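PDB 5H2A: KLLA0C04147p from Kluyveromyces lactis, which probably takes part in sterol binding and transfer as a member of the OSBP family, the present chain being its ankyrin-repeat domain. Local coordinates for residues 58-63 against 103-108; 165-170 against 205-210; 210-215 against 255-260. All blocks are in the same frame, centred on the assembly; numbering follows the deposited sequence.

Contact 1 (58-63 against 103-108); sequences AVQVSP and AFQSRG
Arg107 grips the carbonyls of Ser62 and Val59, tying the loop after helix 98-104, in the predicted ANK repeat, to the end of helix 54-61. In that loop Ser106 closes helix 98-104 in a Schellman motif and Arg107 stands at the N-cap of helix 108-115.

The hydrogen bonds all end on backbone oxygens. Arg107 holds Ser62 O end-on, with both NH1 and NH2 at 2.8 Å from that one atom and in its carbonyl plane. Its NH1 also donates to Val59 O at 2.7 Å, from above that carbonyl plane, so one nitrogen spans both acceptors. A bend at chi3 (65°) lets the guanidinium meet both oxygens with its edge. Val59 O takes a second, weak bond from Gln105 NE2 at 3.2 Å; Pro63, four residues on, has no N-H to offer it. Ser62 itself is anchored through OG to Leu23 O of helix 12-25.

The remaining contacts are van der Waals touches of aliphatic carbons on the Gln105 amide oxygen, which lies against the base of Gln60. Gln105 OE1 is 3.6 Å from Gln60 CA, 3.7 Å from Gln60 CG and 3.9 Å from Val59 CG1.

Contact 2 (165-170 against 205-210); sequences NNRDID and KRDILL
Arg167, just past the end of helix 139-165, reaches across to Asp207 in a side-on salt bridge. Its NE donates to OD2 at 2.7 Å in an almost straight bond (179°), and its NH2 donates to OD1 at 2.9 Å, so each carboxylate oxygen receives one nitrogen. Both nitrogens come in on the syn side, though the guanidinium and carboxylate planes are 30° apart and the bonds rise somewhat out of the carboxylate plane. The chain of Arg167 bends at chi3 (74°) to bring NE and NH2 round to this position. Asp207 is simultaneously the N-cap of helix 208-215: its OD1 also accepts from Leu210 N at 3.2 Å, on the face away from Arg167 NH2. The cap and the salt bridge together should fix the rotation of the carboxylate, and the arginine charge would probably favour its ionised form. Leu210 CD2 crosses the arginine chain at a slant, 3.9 Å from both Arg167 CB and Arg167 NE.

The two segments repeat one design. Each leaves a helix through a Schellman motif, at Arg167 and Arg206, and enters the next with an aspartate N-cap, so two helix-turn-helix connections of the ankyrin domain stand side by side. Asp168, the counterpart of Asp207, caps His171 N.

Ile169, in the first turn of helix 169-176, supplies the apolar part. It meets Leu209 tip to tip, with Ile169 CG1 3.9 Å from Leu209 CD2, and slides past Leu210 in the opposite direction, with Ile169 CD1 4.2 Å from Leu210 CD1.

Contact 3 (210-215 against 255-260); sequences LCRWIL and KKMLEK
Arg212 NH2 forms a salt bridge with Glu253 OE2 of helix 249-268, while Arg212 NH1 lies 3.7 Å from Met257 SD and 3.9 Å from Met257 CG. The guanidinium approaches the sulfur at a slant without bonding to it, and the two side chains cross at about a right angle. Segments 210-215 and 255-260 belong to two helices of the ankyrin domain that run nearly parallel: the axes of the two segments are 5° apart in direction and come within 10.7 Å.

Met257 bridges this interval. Its chain leaves with CG anti to the carbonyl carbon and runs on toward helix 208-215; the bend at chi3 (29°, away from a staggered value) then sets CE against both Cys211 and Leu215. There CE rests 3.7 Å from Cys211 CB and also 3.7 Å from Leu215 CD1, touching residues one helical turn apart. Leu215 CD1 packs over the backbone as well, lying 3.7 Å from Met257 O, and meets Leu258 CD2 at 4.1 Å. Cys211 and Leu258 are buried, and Cys211 also touches Phe202 and Val203 of helix 198-204, the helix that precedes 208-215 across a short turn.

The salt bridge of Arg212 with Glu253 is the polar element beside this contact, while between the two segments themselves cohesion rests on van der Waals packing of the unbranched methionine side chain against aliphatic groups.

Contacts 2 and 3 form one continuous region, their centres 12 Å apart, and share Leu210. The first turn of helix 208-215 meets segment 165-170, and its Cys211, Arg212 and Leu215 meet segment 255-260; Ile169 CD1 touches Trp213 CB at 3.8 Å, and Arg206 of contact 2 forms a salt bridge with Asp251 of helix 249-268. Contact 1 is separate, on the opposite side of the chain's centre, with centres 44 Å from contact 2 and 47 Å from contact 3. Helix 139-165 lies between them in sequence and runs into contact 2. In contacts 1 and 2 an arginine ties adjoining turns, to carbonyls in one and a carboxylate in the other, whereas contact 3 joins helix flanks.

Contact 1 (58-63 against 103-108)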
# COMPACT_ATOMS: atom_id res chain seq x y z
N ALA A 58 -0.71 -6.09 -21.08
CA ALA A 58 -2.12 -5.97 -21.45
C ALA A 58 -2.56 -4.51 -21.50
O ALA A 58 -3.27 -4.10 -22.43
CB ALA A 58 -3.00 -6.78 -20.49
N VAL A 59 -2.18 -3.71 -20.50
CA VAL A 59 -2.44 -2.27 -20.56
C VAL A 59 -1.87 -1.68 -21.85
O VAL A 59 -2.50 -0.82 -22.49
CB VAL A 59 -1.87 -1.56 -19.31
CG1 VAL A 59 -1.88 -0.02 -19.49
CG2 VAL A 59 -2.63 -1.98 -18.08
N GLN A 60 -0.70 -2.15 -22.29
CA GLN A 60 -0.10 -1.61 -23.50
C GLN A 60 -0.87 -2.00 -24.76
O GLN A 60 -0.99 -1.18 -25.67
CB GLN A 60 1.36 -2.07 -23.65
CG GLN A 60 2.36 -1.43 -22.69
CD GLN A 60 3.69 -2.17 -22.70
OE1 GLN A 60 4.30 -2.38 -21.66
NE2 GLN A 60 4.12 -2.58 -23.88
N VAL A 61 -1.36 -3.24 -24.87
CA VAL A 61 -1.79 -3.73 -26.19
C VAL A 61 -3.20 -4.33 -26.22
O VAL A 61 -3.74 -4.61 -27.30
CB VAL A 61 -0.80 -4.79 -26.74
CG1 VAL A 61 0.66 -4.30 -26.65
CG2 VAL A 61 -0.99 -6.14 -26.01
N SER A 62 -3.82 -4.55 -25.03
CA SER A 62 -5.04 -5.37 -24.98
C SER A 62 -6.30 -4.52 -24.90
O SER A 62 -6.27 -3.41 -24.36
CB SER A 62 -5.02 -6.30 -23.76
OG SER A 62 -4.04 -7.31 -23.92
N PRO A 63 -7.44 -5.07 -25.36
CA PRO A 63 -8.74 -4.43 -25.09
C PRO A 63 -9.04 -4.41 -23.60
O PRO A 63 -8.64 -5.30 -22.85
CB PRO A 63 -9.75 -5.31 -25.83
CG PRO A 63 -8.97 -6.34 -26.59
CD PRO A 63 -7.58 -6.38 -26.01
N ALA A 103 -2.26 5.39 -16.99
CA ALA A 103 -2.29 6.85 -16.93
C ALA A 103 -1.50 7.48 -18.08
O ALA A 103 -1.97 8.41 -18.74
CB ALA A 103 -1.72 7.32 -15.58
N PHE A 104 -0.27 6.99 -18.30
CA PHE A 104 0.58 7.50 -19.37
C PHE A 104 -0.11 7.42 -20.73
O PHE A 104 0.01 8.34 -21.55
CB PHE A 104 1.89 6.71 -19.39
CG PHE A 104 2.89 7.20 -20.40
CD1 PHE A 104 3.55 8.41 -20.22
CD2 PHE A 104 3.19 6.44 -21.52
CE1 PHE A 104 4.49 8.85 -21.15
CE2 PHE A 104 4.12 6.88 -22.46
CZ PHE A 104 4.77 8.09 -22.27
N GLN A 105 -0.81 6.32 -20.99
CA GLN A 105 -1.48 6.06 -22.26
C GLN A 105 -2.88 6.66 -22.35
O GLN A 105 -3.54 6.46 -23.37
CB GLN A 105 -1.58 4.54 -22.49
CG GLN A 105 -0.24 3.90 -22.71
CD GLN A 105 -0.32 2.38 -22.82
OE1 GLN A 105 0.44 1.67 -22.16
NE2 GLN A 105 -1.25 1.87 -23.62
N SER A 106 -3.33 7.36 -21.31
CA SER A 106 -4.67 7.95 -21.29
C SER A 106 -5.76 6.90 -21.50
O SER A 106 -6.75 7.14 -22.19
CB SER A 106 -4.80 9.07 -22.34
OG SER A 106 -3.87 10.09 -22.04
N ARG A 107 -5.61 5.73 -20.87
CA ARG A 107 -6.66 4.70 -20.93
C ARG A 107 -7.56 4.88 -19.71
O ARG A 107 -7.42 4.23 -18.68
CB ARG A 107 -6.05 3.30 -21.00
CG ARG A 107 -5.15 3.07 -22.23
CD ARG A 107 -4.91 1.55 -22.50
NE ARG A 107 -6.15 0.86 -22.85
CZ ARG A 107 -6.21 -0.42 -23.19
NH1 ARG A 107 -5.10 -1.14 -23.21
NH2 ARG A 107 -7.37 -0.98 -23.50
N GLY A 108 -8.50 5.83 -19.85
CA GLY A 108 -9.32 6.21 -18.71
C GLY A 108 -10.10 5.04 -18.13
O GLY A 108 -10.23 4.93 -16.91

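Contact 2 (165-170 against 205-210)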
# COMPACT_ATOMS: atom_id res chain seq x y z
N ASN A 165 -11.87 4.42 17.82
CA ASN A 165 -13.06 4.48 18.68
C ASN A 165 -13.39 3.12 19.27
O ASN A 165 -13.85 3.03 20.41
CB ASN A 165 -14.27 5.02 17.92
CG ASN A 165 -14.15 6.49 17.57
OD1 ASN A 165 -13.32 7.20 18.12
ND2 ASN A 165 -15.00 6.96 16.68
N ASN A 166 -13.14 2.05 18.52
CA ASN A 166 -13.39 0.68 18.98
C ASN A 166 -12.24 0.06 19.75
O ASN A 166 -12.34 -1.10 20.16
CB ASN A 166 -13.72 -0.22 17.78
CG ASN A 166 -14.97 0.22 17.05
OD1 ASN A 166 -15.78 0.97 17.60
ND2 ASN A 166 -15.15 -0.27 15.81
N ARG A 167 -11.13 0.78 19.94
CA ARG A 167 -9.91 0.22 20.54
C ARG A 167 -9.53 -1.11 19.89
O ARG A 167 -9.12 -2.06 20.56
CB ARG A 167 -10.07 0.06 22.05
CG ARG A 167 -10.43 1.34 22.79
CD ARG A 167 -10.55 1.08 24.30
NE ARG A 167 -9.22 0.91 24.88
CZ ARG A 167 -8.76 -0.22 25.41
NH1 ARG A 167 -9.55 -1.28 25.47
NH2 ARG A 167 -7.53 -0.26 25.91
N ASP A 168 -9.64 -1.17 18.56
CA ASP A 168 -9.58 -2.44 17.83
C ASP A 168 -8.20 -2.57 17.19
O ASP A 168 -7.97 -2.16 16.05
CB ASP A 168 -10.72 -2.48 16.81
CG ASP A 168 -10.87 -3.84 16.15
OD1 ASP A 168 -9.91 -4.64 16.21
OD2 ASP A 168 -11.95 -4.09 15.57
N ILE A 169 -7.28 -3.20 17.93
CA ILE A 169 -5.88 -3.33 17.49
C ILE A 169 -5.77 -4.15 16.21
O ILE A 169 -4.94 -3.86 15.35
CB ILE A 169 -5.04 -3.95 18.62
CG1 ILE A 169 -4.99 -3.01 19.83
CG2 ILE A 169 -3.64 -4.26 18.13
CD1 ILE A 169 -4.21 -1.75 19.57
N ASP A 170 -6.57 -5.22 16.09
CA ASP A 170 -6.54 -6.01 14.86
C ASP A 170 -6.95 -5.18 13.66
O ASP A 170 -6.33 -5.26 12.59
CB ASP A 170 -7.45 -7.23 14.99
CG ASP A 170 -6.92 -8.25 15.97
OD1 ASP A 170 -5.70 -8.26 16.23
OD2 ASP A 170 -7.73 -9.05 16.46
N LYS A 205 -6.52 9.83 27.87
CA LYS A 205 -7.36 8.70 28.23
C LYS A 205 -6.62 7.64 29.05
O LYS A 205 -7.27 6.70 29.51
CB LYS A 205 -7.93 8.06 26.97
CG LYS A 205 -9.07 8.87 26.33
CD LYS A 205 -9.43 8.30 24.96
CE LYS A 205 -10.66 9.00 24.36
NZ LYS A 205 -11.01 8.35 23.06
N ARG A 206 -5.30 7.79 29.25
CA ARG A 206 -4.49 6.78 29.95
C ARG A 206 -4.63 5.41 29.31
O ARG A 206 -4.60 4.38 29.99
CB ARG A 206 -4.85 6.71 31.44
CG ARG A 206 -4.00 7.59 32.30
CD ARG A 206 -4.31 9.04 32.06
NE ARG A 206 -3.49 9.93 32.88
CZ ARG A 206 -3.68 11.25 32.92
NH1 ARG A 206 -4.65 11.80 32.20
NH2 ARG A 206 -2.91 12.02 33.69
N ASP A 207 -4.80 5.37 27.99
CA ASP A 207 -5.03 4.11 27.29
C ASP A 207 -3.66 3.60 26.86
O ASP A 207 -3.15 3.93 25.79
CB ASP A 207 -5.98 4.33 26.10
CG ASP A 207 -6.47 3.02 25.51
OD1 ASP A 207 -5.78 1.98 25.69
OD2 ASP A 207 -7.55 3.02 24.87
N ILE A 208 -3.04 2.80 27.73
CA ILE A 208 -1.67 2.33 27.49
C ILE A 208 -1.61 1.49 26.22
O ILE A 208 -0.70 1.65 25.39
CB ILE A 208 -1.18 1.52 28.71
CG1 ILE A 208 -0.97 2.47 29.90
CG2 ILE A 208 0.11 0.78 28.37
CD1 ILE A 208 -0.77 1.75 31.24
N LEU A 209 -2.57 0.58 26.06
CA LEU A 209 -2.63 -0.27 24.86
C LEU A 209 -2.59 0.55 23.58
O LEU A 209 -1.84 0.24 22.64
CB LEU A 209 -3.90 -1.12 24.90
CG LEU A 209 -4.12 -2.06 23.69
CD1 LEU A 209 -3.14 -3.21 23.74
CD2 LEU A 209 -5.55 -2.57 23.65
N LEU A 210 -3.43 1.58 23.51
CA LEU A 210 -3.53 2.36 22.28
C LEU A 210 -2.36 3.32 22.13
O LEU A 210 -1.88 3.54 21.01
CB LEU A 210 -4.86 3.13 22.23
CG LEU A 210 -6.01 2.37 21.57
CD1 LEU A 210 -5.73 2.11 20.10
CD2 LEU A 210 -6.29 1.04 22.30

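Contact 3 (210-215 against 255-260)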
# COMPACT_ATOMS: atom_id res chain seq x y z
N LEU A 210 -3.43 1.58 23.51
CA LEU A 210 -3.53 2.36 22.28
C LEU A 210 -2.36 3.32 22.13
O LEU A 210 -1.88 3.54 21.01
CB LEU A 210 -4.86 3.13 22.23
CG LEU A 210 -6.01 2.37 21.57
CD1 LEU A 210 -5.73 2.11 20.10
CD2 LEU A 210 -6.29 1.04 22.30
N CYS A 211 -1.86 3.90 23.23
CA CYS A 211 -0.66 4.72 23.12
C CYS A 211 0.52 3.92 22.59
O CYS A 211 1.29 4.42 21.76
CB CYS A 211 -0.31 5.34 24.47
SG CYS A 211 -1.45 6.64 24.93
N ARG A 212 0.71 2.69 23.08
CA ARG A 212 1.80 1.86 22.57
C ARG A 212 1.65 1.62 21.07
O ARG A 212 2.63 1.71 20.31
CB ARG A 212 1.85 0.53 23.32
CG ARG A 212 3.27 0.04 23.58
CD ARG A 212 3.30 -1.41 24.08
NE ARG A 212 2.62 -1.61 25.35
CZ ARG A 212 3.07 -1.18 26.52
NH1 ARG A 212 4.21 -0.50 26.59
NH2 ARG A 212 2.38 -1.42 27.63
N TRP A 213 0.44 1.30 20.62
CA TRP A 213 0.19 1.06 19.20
C TRP A 213 0.48 2.31 18.39
O TRP A 213 1.15 2.25 17.34
CB TRP A 213 -1.26 0.60 18.99
CG TRP A 213 -1.43 0.12 17.58
CD1 TRP A 213 -1.26 -1.16 17.13
CD2 TRP A 213 -1.72 0.92 16.42
NE1 TRP A 213 -1.46 -1.21 15.76
CE2 TRP A 213 -1.73 0.05 15.30
CE3 TRP A 213 -1.97 2.29 16.22
CZ2 TRP A 213 -1.99 0.50 14.01
CZ3 TRP A 213 -2.24 2.73 14.94
CH2 TRP A 213 -2.24 1.84 13.85
N ILE A 214 -0.01 3.47 18.86
CA ILE A 214 0.25 4.72 18.14
C ILE A 214 1.75 4.98 18.05
O ILE A 214 2.28 5.29 16.97
CB ILE A 214 -0.47 5.89 18.83
CG1 ILE A 214 -1.99 5.74 18.68
CG2 ILE A 214 -0.02 7.23 18.25
CD1 ILE A 214 -2.78 6.63 19.65
N LEU A 215 2.47 4.81 19.17
CA LEU A 215 3.92 5.08 19.15
C LEU A 215 4.67 4.06 18.28
O LEU A 215 5.73 4.38 17.74
CB LEU A 215 4.48 5.09 20.57
CG LEU A 215 4.04 6.29 21.42
CD1 LEU A 215 4.49 6.14 22.88
CD2 LEU A 215 4.55 7.61 20.83
N LYS A 255 4.81 7.79 30.69
CA LYS A 255 5.98 8.66 30.66
C LYS A 255 7.18 7.95 30.03
O LYS A 255 7.87 8.50 29.16
CB LYS A 255 6.29 9.14 32.08
CG LYS A 255 7.66 9.78 32.29
CD LYS A 255 7.69 10.51 33.64
CE LYS A 255 9.11 10.84 34.10
NZ LYS A 255 9.71 9.75 34.93
N LYS A 256 7.45 6.71 30.47
CA LYS A 256 8.58 5.96 29.93
C LYS A 256 8.43 5.70 28.44
O LYS A 256 9.40 5.81 27.67
CB LYS A 256 8.73 4.63 30.68
CG LYS A 256 9.26 4.77 32.11
CD LYS A 256 9.68 3.41 32.67
CE LYS A 256 9.76 3.44 34.19
NZ LYS A 256 10.80 4.40 34.67
N MET A 257 7.21 5.36 28.01
CA MET A 257 6.96 5.14 26.58
C MET A 257 7.19 6.42 25.77
O MET A 257 7.74 6.38 24.66
CB MET A 257 5.53 4.66 26.37
CG MET A 257 5.21 3.30 26.93
SD MET A 257 3.42 3.13 27.04
CE MET A 257 2.98 4.21 25.68
N LEU A 258 6.75 7.55 26.31
CA LEU A 258 6.90 8.81 25.57
C LEU A 258 8.36 9.24 25.51
O LEU A 258 8.81 9.79 24.50
CB LEU A 258 6.04 9.90 26.22
CG LEU A 258 4.53 9.68 25.99
CD1 LEU A 258 3.72 10.60 26.86
CD2 LEU A 258 4.22 9.91 24.49
N GLU A 259 9.10 9.01 26.60
CA GLU A 259 10.52 9.36 26.62
C GLU A 259 11.31 8.51 25.63
O GLU A 259 12.15 9.04 24.89
CB GLU A 259 11.07 9.21 28.04
CG GLU A 259 10.70 10.35 28.95
CD GLU A 259 11.04 10.08 30.43
OE1 GLU A 259 11.45 8.94 30.76
OE2 GLU A 259 10.88 11.00 31.24
N LYS A 260 11.03 7.21 25.57
CA LYS A 260 11.69 6.36 24.60
C LYS A 260 11.30 6.75 23.17
O LYS A 260 12.15 6.77 22.27
CB LYS A 260 11.37 4.90 24.88
CG LYS A 260 11.91 3.93 23.84
CD LYS A 260 11.16 2.60 23.88
CE LYS A 260 10.82 2.11 22.47
NZ LYS A 260 9.94 3.06 21.71